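Local coordinates for putative methylthioribose-1-phosphate isomerase (Pyrococcus horikoshii OT3, PDB 6A34), which probably interconverts methylthioribose-1-phosphate and methylthioribulose-1-phosphate, an aldose-ketose isomerisation in the methionine salvage pathway, at residues R4-L13 and V184-S192; N28-F36 and R209-Y217. One frame throughout, in Å; residues are numbered along the deposited sequence.

Interaction 1 (R4-L13 and V184-S192); sequences RYTPKELTKL and VRVMHKDGS
Arg4 grips Asp190 end-on in a bidentate salt bridge: NH1 donates to OD1 and NH2 to OD2, each over 2.7 Å, with guanidinium and carboxylate nearly coplanar at 16°. The arginine chain bends at chi3 (-62°), turning its two terminal nitrogens onto the acid. Asp190 OD1 accepts a second hydrogen bond, from Tyr5 OH at 2.7 Å, from above the carboxylate plane. Tyrosine suits the place because one ring face also lies against the aliphatic part of Lys189, CB 3.5 Å from Tyr5 CZ. Deeper in, Leu10 CD2 packs on Val186 CA (3.7 Å) and CG2, a branched apolar side chain fitting the flank of helix 180-189. That helix packs on the mainly parallel sheet (Val184 on Leu196), consistent with a Rossmann-like domain of the eIF-2B family; just after Asp190, Gly191, with positive phi, closes a Schellman motif. The short helix 7-10 starts with a capping box, Thr6 N donating to Glu9 OE1 and Glu9 N, weakly, to Thr6 OG1. Arg185 runs extended past Leu10 O, its CG 3.6 Å away, toward Asp218, which pairs with its NE and bonds Thr11 OG1; Arg185 NH1 donates to Leu177 O. Leu148 of helix 125-157 packs on Leu10.

Interaction 2 (N28-F36 and R209-Y217); sequences NQRLLPKEF and RLSAWEYSY
Water 1 is gripped by three groups: it donates to Gln29 O (2.7 Å) and to Leu32 O (2.6 Å) and accepts from Arg209 NH1 (2.6 Å), lying in the guanidinium plane. The arginine thus reaches two loop carbonyls through one water, while its NH2 is held by Val204 O. Its chain is bent at chi3 (26°), and its CG packs against Pro33 CD. A cis peptide bond precedes Pro33, whose compact ring lies against the helix backbone, CB 3.4 Å from Arg209 O. Next to it Leu32 sets CD2 over the six-membered ring of Trp213, a CH-pi contact 3.8 Å from the centroid. The loop between strands 23-27 and 38-41 is in this way laid along helix 206-217, whose 209-211 part makes a wider pi-type turn. Trp213, with CG anti to the backbone N (chi1 -178°), extends its indole from the helix against the loop. Its edge then meets the face of Phe36 in a T-shaped pair, planes at 60°, with CZ2 3.5 Å from Phe36 CG. With an alanine here, Leu32 CD2 would probably lose the aromatic face it rests on, and Phe36 would be less firmly fixed on one face. Tyr217 completes the aromatic cluster, its CE2 3.8 Å from Phe36 CE2. Pro314 of the second subunit packs on Trp213, and Ile312 of that subunit on Pro33.

Overall arrangement
The centres of interactions 1 and 2 lie about 19 Å apart, yet the two contacts touch directly. Arg185 NH2 forms a salt bridge with Glu214 OE1 at 2.9 Å, tying helix 180-189 to helix 206-217, while Leu13 CD2 comes within 3.5 Å of both Trp213 CH2 and Tyr217 CD1. The N-terminal residues 4-13 therefore lean on both helices. Interaction 2 is nearer the predicted substrate site: the side chain of Gln29 is about 3 Å from that of Arg57, to which it hydrogen-bonds, and that of Arg209 about 4 Å from that of Gln206. From interaction 1, the side chain of Leu13 is about 10 Å from that of Arg57.

Interaction 1 (R4-L13 and V184-S192)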
loop_
_atom_site.group_PDB
_atom_site.type_symbol
_atom_site.label_atom_id
_atom_site.label_comp_id
_atom_site.label_asym_id
_atom_site.label_seq_id
_atom_site.Cartn_x
_atom_site.Cartn_y
_atom_site.Cartn_z
ATOM N N ARG A 4 0.599 -10.544 -34.975
ATOM C CA ARG A 4 0.655 -9.375 -35.824
ATOM C C ARG A 4 1.928 -8.566 -35.541
ATOM O O ARG A 4 2.302 -7.703 -36.347
ATOM C CB ARG A 4 -0.579 -8.487 -35.597
ATOM C CG ARG A 4 -1.903 -9.129 -35.999
ATOM C CD ARG A 4 -3.152 -8.406 -35.486
ATOM N NE ARG A 4 -3.277 -8.347 -34.024
ATOM C CZ ARG A 4 -3.332 -7.216 -33.318
ATOM N NH1 ARG A 4 -3.041 -6.051 -33.893
ATOM N NH2 ARG A 4 -3.698 -7.259 -32.041
ATOM N N TYR A 5 2.560 -8.794 -34.384
ATOM C CA TYR A 5 3.726 -8.009 -33.979
ATOM C C TYR A 5 4.898 -8.945 -33.662
ATOM O O TYR A 5 4.693 -10.065 -33.239
ATOM C CB TYR A 5 3.400 -7.092 -32.795
ATOM C CG TYR A 5 2.361 -6.029 -33.062
ATOM C CD1 TYR A 5 2.680 -4.873 -33.762
ATOM C CD2 TYR A 5 1.060 -6.167 -32.592
ATOM C CE1 TYR A 5 1.733 -3.889 -33.998
ATOM C CE2 TYR A 5 0.099 -5.205 -32.829
ATOM C CZ TYR A 5 0.438 -4.066 -33.538
ATOM O OH TYR A 5 -0.493 -3.098 -33.758
ATOM N N THR A 6 6.117 -8.458 -33.927
ATOM C CA THR A 6 7.366 -9.047 -33.450
ATOM C C THR A 6 7.733 -8.399 -32.115
ATOM O O THR A 6 7.280 -7.297 -31.807
ATOM C CB THR A 6 8.502 -8.842 -34.466
ATOM O OG1 THR A 6 8.727 -7.440 -34.522
ATOM C CG2 THR A 6 8.213 -9.371 -35.862
ATOM N N PRO A 7 8.564 -9.055 -31.280
ATOM C CA PRO A 7 9.058 -8.447 -30.051
ATOM C C PRO A 7 9.560 -7.018 -30.227
ATOM O O PRO A 7 9.218 -6.196 -29.422
ATOM C CB PRO A 7 10.209 -9.366 -29.662
ATOM C CG PRO A 7 9.737 -10.711 -30.112
ATOM C CD PRO A 7 9.021 -10.443 -31.421
ATOM N N LYS A 8 10.286 -6.748 -31.315
ATOM C CA LYS A 8 10.975 -5.464 -31.525
ATOM C C LYS A 8 9.978 -4.371 -31.872
ATOM O O LYS A 8 10.252 -3.197 -31.654
ATOM C CB LYS A 8 12.018 -5.540 -32.647
ATOM C CG LYS A 8 13.449 -5.725 -32.153
ATOM C CD LYS A 8 14.422 -6.270 -33.192
ATOM C CE LYS A 8 15.837 -6.354 -32.652
ATOM N NZ LYS A 8 16.733 -7.139 -33.539
ATOM N N GLU A 9 8.821 -4.763 -32.395
ATOM C CA GLU A 9 7.763 -3.792 -32.640
ATOM C C GLU A 9 7.014 -3.444 -31.341
ATOM O O GLU A 9 6.315 -2.433 -31.322
ATOM C CB GLU A 9 6.789 -4.301 -33.710
ATOM C CG GLU A 9 7.386 -4.316 -35.103
ATOM C CD GLU A 9 6.517 -4.979 -36.156
ATOM O OE1 GLU A 9 5.920 -6.025 -35.869
ATOM O OE2 GLU A 9 6.453 -4.448 -37.273
ATOM N N LEU A 10 7.128 -4.285 -30.296
ATOM C CA LEU A 10 6.334 -4.150 -29.044
ATOM C C LEU A 10 7.120 -3.430 -27.936
ATOM O O LEU A 10 6.532 -2.797 -27.069
ATOM C CB LEU A 10 5.890 -5.542 -28.593
ATOM C CG LEU A 10 4.790 -6.178 -29.444
ATOM C CD1 LEU A 10 4.511 -7.583 -28.962
ATOM C CD2 LEU A 10 3.508 -5.349 -29.450
ATOM N N THR A 11 8.453 -3.520 -27.959
ATOM C CA THR A 11 9.278 -2.920 -26.911
ATOM C C THR A 11 10.587 -2.410 -27.514
ATOM O O THR A 11 11.033 -2.917 -28.521
ATOM C CB THR A 11 9.614 -3.925 -25.803
ATOM O OG1 THR A 11 10.204 -3.200 -24.717
ATOM C CG2 THR A 11 10.555 -5.014 -26.279
ATOM N N LYS A 12 11.194 -1.439 -26.837
ATOM C CA LYS A 12 12.504 -0.930 -27.184
ATOM C C LYS A 12 13.568 -1.533 -26.260
ATOM O O LYS A 12 14.738 -1.311 -26.447
ATOM C CB LYS A 12 12.532 0.592 -27.068
ATOM C CG LYS A 12 11.762 1.342 -28.143
ATOM C CD LYS A 12 11.557 2.817 -27.790
ATOM C CE LYS A 12 10.442 3.464 -28.590
ATOM N NZ LYS A 12 9.538 4.272 -27.733
ATOM N N LEU A 13 13.128 -2.284 -25.254
ATOM C CA LEU A 13 14.005 -2.910 -24.312
ATOM C C LEU A 13 14.695 -4.095 -24.976
ATOM O O LEU A 13 14.062 -4.833 -25.739
ATOM C CB LEU A 13 13.198 -3.406 -23.104
ATOM C CG LEU A 13 12.685 -2.333 -22.144
ATOM C CD1 LEU A 13 11.731 -2.939 -21.129
ATOM C CD2 LEU A 13 13.820 -1.618 -21.429
ATOM N N VAL A 184 -0.423 -5.512 -22.607
ATOM C CA VAL A 184 -0.481 -4.064 -22.630
ATOM C C VAL A 184 0.407 -3.498 -23.750
ATOM O O VAL A 184 0.069 -2.446 -24.326
ATOM C CB VAL A 184 -0.167 -3.448 -21.258
ATOM C CG1 VAL A 184 -1.193 -3.872 -20.224
ATOM C CG2 VAL A 184 1.235 -3.769 -20.785
ATOM N N ARG A 185 1.495 -4.184 -24.109
ATOM C CA ARG A 185 2.328 -3.700 -25.259
ATOM C C ARG A 185 1.548 -3.856 -26.583
ATOM O O ARG A 185 1.464 -2.941 -27.363
ATOM C CB ARG A 185 3.693 -4.389 -25.255
ATOM C CG ARG A 185 4.636 -3.785 -24.225
ATOM C CD ARG A 185 5.898 -4.613 -24.060
ATOM N NE ARG A 185 6.916 -3.845 -23.342
ATOM C CZ ARG A 185 7.125 -3.907 -22.036
ATOM N NH1 ARG A 185 6.565 -4.874 -21.324
ATOM N NH2 ARG A 185 7.892 -2.996 -21.447
ATOM N N VAL A 186 0.865 -4.986 -26.775
ATOM C CA VAL A 186 0.074 -5.158 -27.967
ATOM C C VAL A 186 -1.053 -4.117 -28.001
ATOM O O VAL A 186 -1.300 -3.494 -29.035
ATOM C CB VAL A 186 -0.469 -6.588 -28.072
ATOM C CG1 VAL A 186 -1.471 -6.700 -29.189
ATOM C CG2 VAL A 186 0.647 -7.591 -28.257
ATOM N N MET A 187 -1.734 -3.924 -26.865
ATOM C CA MET A 187 -2.810 -2.976 -26.778
ATOM C C MET A 187 -2.283 -1.575 -27.127
ATOM O O MET A 187 -2.978 -0.805 -27.792
ATOM C CB MET A 187 -3.442 -2.969 -25.375
ATOM C CG MET A 187 -4.252 -4.208 -25.088
ATOM S SD MET A 187 -5.097 -4.172 -23.490
ATOM C CE MET A 187 -6.283 -2.852 -23.767
ATOM N N HIS A 188 -1.085 -1.236 -26.641
ATOM C CA HIS A 188 -0.525 0.118 -26.831
ATOM C C HIS A 188 -0.259 0.362 -28.325
ATOM O O HIS A 188 -0.616 1.404 -28.870
ATOM C CB HIS A 188 0.735 0.325 -25.976
ATOM C CG HIS A 188 1.442 1.605 -26.253
ATOM N ND1 HIS A 188 0.942 2.824 -25.851
ATOM C CD2 HIS A 188 2.595 1.872 -26.894
ATOM C CE1 HIS A 188 1.772 3.787 -26.214
ATOM N NE2 HIS A 188 2.777 3.234 -26.865
ATOM N N LYS A 189 0.354 -0.623 -28.978
ATOM C CA LYS A 189 0.598 -0.566 -30.424
ATOM C C LYS A 189 -0.722 -0.415 -31.180
ATOM O O LYS A 189 -0.778 0.314 -32.190
ATOM C CB LYS A 189 1.289 -1.836 -30.947
ATOM C CG LYS A 189 2.715 -1.639 -31.425
ATOM C CD LYS A 189 3.592 -1.024 -30.352
ATOM C CE LYS A 189 4.252 0.263 -30.792
ATOM N NZ LYS A 189 5.247 0.712 -29.789
ATOM N N ASP A 190 -1.748 -1.156 -30.735
ATOM C CA ASP A 190 -3.044 -1.161 -31.423
ATOM C C ASP A 190 -3.780 0.169 -31.197
ATOM O O ASP A 190 -4.804 0.404 -31.811
ATOM C CB ASP A 190 -3.913 -2.344 -30.988
ATOM C CG ASP A 190 -3.524 -3.643 -31.660
ATOM O OD1 ASP A 190 -2.893 -3.576 -32.725
ATOM O OD2 ASP A 190 -3.848 -4.706 -31.111
ATOM N N GLY A 191 -3.269 1.041 -30.324
ATOM C CA GLY A 191 -3.981 2.286 -29.966
ATOM C C GLY A 191 -5.135 2.059 -28.981
ATOM O O GLY A 191 -5.983 2.920 -28.793
ATOM N N SER A 192 -5.179 0.897 -28.321
ATOM C CA SER A 192 -6.334 0.564 -27.524
ATOM C C SER A 192 -6.030 0.730 -26.022
ATOM O O SER A 192 -6.930 0.707 -25.218
ATOM C CB SER A 192 -6.890 -0.790 -27.919
ATOM O OG SER A 192 -6.046 -1.837 -27.509
#

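Interaction 2 (N28-F36 and R209-Y217)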
loop_
_atom_site.group_PDB
_atom_site.type_symbol
_atom_site.label_atom_id
_atom_site.label_comp_id
_atom_site.label_asym_id
_atom_site.label_seq_id
_atom_site.Cartn_x
_atom_site.Cartn_y
_atom_site.Cartn_z
ATOM N N ASN A 28 20.366 -5.124 -15.262
ATOM C CA ASN A 28 20.652 -5.113 -13.840
ATOM C C ASN A 28 19.434 -4.558 -13.105
ATOM O O ASN A 28 19.274 -3.329 -12.970
ATOM C CB ASN A 28 21.888 -4.298 -13.464
ATOM C CG ASN A 28 22.332 -4.598 -12.050
ATOM O OD1 ASN A 28 21.498 -4.821 -11.168
ATOM N ND2 ASN A 28 23.637 -4.695 -11.848
ATOM N N GLN A 29 18.611 -5.476 -12.602
ATOM C CA GLN A 29 17.326 -5.133 -11.993
ATOM C C GLN A 29 17.544 -4.614 -10.562
ATOM O O GLN A 29 16.599 -4.094 -9.976
ATOM C CB GLN A 29 16.376 -6.335 -12.056
ATOM C CG GLN A 29 16.067 -6.796 -13.488
ATOM C CD GLN A 29 14.843 -7.679 -13.601
ATOM O OE1 GLN A 29 13.818 -7.408 -12.977
ATOM N NE2 GLN A 29 14.937 -8.742 -14.399
ATOM N N ARG A 30 18.770 -4.732 -10.019
ATOM C CA ARG A 30 19.110 -4.122 -8.721
ATOM C C ARG A 30 19.335 -2.611 -8.846
ATOM O O ARG A 30 19.189 -1.917 -7.879
ATOM C CB ARG A 30 20.374 -4.718 -8.104
ATOM C CG ARG A 30 20.179 -6.113 -7.539
ATOM C CD ARG A 30 21.487 -6.886 -7.664
ATOM N NE ARG A 30 22.645 -6.137 -7.187
ATOM C CZ ARG A 30 22.997 -6.036 -5.906
ATOM N NH1 ARG A 30 22.319 -6.689 -4.969
ATOM N NH2 ARG A 30 24.024 -5.274 -5.573
ATOM N N LEU A 31 19.717 -2.121 -10.021
ATOM C CA LEU A 31 20.035 -0.703 -10.184
ATOM C C LEU A 31 18.774 0.096 -10.557
ATOM O O LEU A 31 18.756 1.308 -10.416
ATOM C CB LEU A 31 21.151 -0.551 -11.232
ATOM C CG LEU A 31 22.491 -1.184 -10.849
ATOM C CD1 LEU A 31 23.544 -1.016 -11.943
ATOM C CD2 LEU A 31 23.010 -0.633 -9.520
ATOM N N LEU A 32 17.715 -0.589 -11.006
ATOM C CA LEU A 32 16.506 0.100 -11.456
ATOM C C LEU A 32 15.768 0.617 -10.227
ATOM O O LEU A 32 15.856 0.006 -9.154
ATOM C CB LEU A 32 15.627 -0.847 -12.284
ATOM C CG LEU A 32 16.179 -1.206 -13.664
ATOM C CD1 LEU A 32 15.325 -2.270 -14.331
ATOM C CD2 LEU A 32 16.308 0.018 -14.558
ATOM N N PRO A 33 15.071 1.746 -10.376
ATOM C CA PRO A 33 14.869 2.497 -11.611
ATOM C C PRO A 33 15.819 3.689 -11.821
ATOM O O PRO A 33 15.694 4.429 -12.809
ATOM C CB PRO A 33 13.436 3.033 -11.439
ATOM C CG PRO A 33 13.370 3.326 -9.950
ATOM C CD PRO A 33 14.158 2.193 -9.324
ATOM N N LYS A 34 16.759 3.858 -10.890
ATOM C CA LYS A 34 17.743 4.947 -10.884
ATOM C C LYS A 34 18.588 4.880 -12.165
ATOM O O LYS A 34 18.706 5.867 -12.902
ATOM C CB LYS A 34 18.547 4.828 -9.585
ATOM C CG LYS A 34 19.513 5.961 -9.263
ATOM C CD LYS A 34 20.409 5.612 -8.078
ATOM C CE LYS A 34 20.914 6.809 -7.301
ATOM N NZ LYS A 34 21.869 7.623 -8.088
ATOM N N GLU A 35 19.120 3.689 -12.456
ATOM C CA GLU A 35 20.069 3.462 -13.553
ATOM C C GLU A 35 19.681 2.197 -14.324
ATOM O O GLU A 35 19.384 1.158 -13.722
ATOM C CB GLU A 35 21.489 3.286 -13.013
ATOM C CG GLU A 35 22.548 3.155 -14.098
ATOM C CD GLU A 35 23.946 2.790 -13.603
ATOM O OE1 GLU A 35 24.129 2.719 -12.378
ATOM O OE2 GLU A 35 24.849 2.569 -14.454
ATOM N N PHE A 36 19.747 2.301 -15.658
ATOM C CA PHE A 36 19.552 1.213 -16.610
ATOM C C PHE A 36 20.917 0.727 -17.129
ATOM O O PHE A 36 21.571 1.428 -17.870
ATOM C CB PHE A 36 18.672 1.709 -17.762
ATOM C CG PHE A 36 18.400 0.700 -18.846
ATOM C CD1 PHE A 36 18.343 -0.658 -18.570
ATOM C CD2 PHE A 36 18.185 1.110 -20.151
ATOM C CE1 PHE A 36 18.078 -1.578 -19.575
ATOM C CE2 PHE A 36 17.925 0.186 -21.153
ATOM C CZ PHE A 36 17.854 -1.156 -20.859
ATOM N N ARG A 209 8.974 0.430 -8.950
ATOM C CA ARG A 209 10.400 0.331 -9.172
ATOM C C ARG A 209 10.689 -0.254 -10.561
ATOM O O ARG A 209 11.664 0.129 -11.239
ATOM C CB ARG A 209 11.008 -0.502 -8.046
ATOM C CG ARG A 209 12.477 -0.211 -7.783
ATOM C CD ARG A 209 13.018 -0.686 -6.442
ATOM N NE ARG A 209 12.276 -1.814 -5.928
ATOM C CZ ARG A 209 12.542 -3.087 -6.214
ATOM N NH1 ARG A 209 13.631 -3.396 -6.911
ATOM N NH2 ARG A 209 11.707 -4.039 -5.809
ATOM N N LEU A 210 9.835 -1.177 -10.986
ATOM C CA LEU A 210 10.080 -2.011 -12.151
ATOM C C LEU A 210 9.015 -1.730 -13.220
ATOM O O LEU A 210 9.373 -1.240 -14.302
ATOM C CB LEU A 210 10.124 -3.479 -11.724
ATOM C CG LEU A 210 11.236 -3.804 -10.733
ATOM C CD1 LEU A 210 11.265 -5.282 -10.407
ATOM C CD2 LEU A 210 12.577 -3.371 -11.267
ATOM N N SER A 211 7.727 -1.957 -12.914
ATOM C CA SER A 211 6.698 -1.775 -13.925
ATOM C C SER A 211 6.716 -0.312 -14.413
ATOM O O SER A 211 6.647 -0.043 -15.641
ATOM C CB SER A 211 5.326 -2.203 -13.432
ATOM O OG SER A 211 5.216 -3.618 -13.340
ATOM N N ALA A 212 6.785 0.650 -13.473
ATOM C CA ALA A 212 6.632 2.068 -13.848
ATOM C C ALA A 212 7.770 2.449 -14.834
ATOM O O ALA A 212 7.562 3.176 -15.813
ATOM C CB ALA A 212 6.579 2.943 -12.611
ATOM N N TRP A 213 8.960 1.892 -14.588
ATOM C CA TRP A 213 10.131 2.116 -15.367
ATOM C C TRP A 213 9.984 1.526 -16.781
ATOM O O TRP A 213 10.071 2.263 -17.740
ATOM C CB TRP A 213 11.357 1.565 -14.641
ATOM C CG TRP A 213 12.583 1.848 -15.432
ATOM C CD1 TRP A 213 13.296 3.005 -15.423
ATOM C CD2 TRP A 213 13.158 1.016 -16.451
ATOM N NE1 TRP A 213 14.289 2.938 -16.356
ATOM C CE2 TRP A 213 14.248 1.730 -16.993
ATOM C CE3 TRP A 213 12.873 -0.259 -16.953
ATOM C CZ2 TRP A 213 15.050 1.219 -18.017
ATOM C CZ3 TRP A 213 13.682 -0.776 -17.951
ATOM C CH2 TRP A 213 14.748 -0.042 -18.479
ATOM N N GLU A 214 9.740 0.217 -16.908
ATOM C CA GLU A 214 9.731 -0.418 -18.244
ATOM C C GLU A 214 8.570 0.094 -19.100
ATOM O O GLU A 214 8.743 0.213 -20.298
ATOM C CB GLU A 214 9.731 -1.947 -18.206
ATOM C CG GLU A 214 8.627 -2.610 -17.390
ATOM C CD GLU A 214 8.486 -4.081 -17.762
ATOM O OE1 GLU A 214 8.112 -4.332 -18.923
ATOM O OE2 GLU A 214 8.853 -4.978 -16.941
ATOM N N TYR A 215 7.389 0.355 -18.507
ATOM C CA TYR A 215 6.253 0.733 -19.333
ATOM C C TYR A 215 6.445 2.180 -19.776
ATOM O O TYR A 215 6.052 2.564 -20.901
ATOM C CB TYR A 215 4.912 0.498 -18.630
ATOM C CG TYR A 215 4.588 -0.951 -18.348
ATOM C CD1 TYR A 215 4.783 -1.930 -19.312
ATOM C CD2 TYR A 215 4.115 -1.361 -17.109
ATOM C CE1 TYR A 215 4.496 -3.263 -19.067
ATOM C CE2 TYR A 215 3.819 -2.689 -16.851
ATOM C CZ TYR A 215 4.010 -3.651 -17.831
ATOM O OH TYR A 215 3.754 -4.975 -17.591
ATOM N N SER A 216 7.039 2.977 -18.888
ATOM C CA SER A 216 7.427 4.324 -19.250
ATOM C C SER A 216 8.511 4.302 -20.351
ATOM O O SER A 216 8.379 4.956 -21.360
ATOM C CB SER A 216 7.854 5.121 -18.059
ATOM O OG SER A 216 7.897 6.481 -18.433
ATOM N N TYR A 217 9.566 3.517 -20.164
ATOM C CA TYR A 217 10.605 3.368 -21.156
ATOM C C TYR A 217 10.018 3.166 -22.555
ATOM O O TYR A 217 10.518 3.751 -23.517
ATOM C CB TYR A 217 11.526 2.198 -20.815
ATOM C CG TYR A 217 12.810 2.166 -21.608
ATOM C CD1 TYR A 217 12.871 1.493 -22.813
ATOM C CD2 TYR A 217 13.964 2.779 -21.151
ATOM C CE1 TYR A 217 14.037 1.424 -23.550
ATOM C CE2 TYR A 217 15.145 2.720 -21.876
ATOM C CZ TYR A 217 15.180 2.042 -23.090
ATOM O OH TYR A 217 16.320 1.931 -23.843
HETATM O O HOH W 1 15.647 -2.363 -8.168
#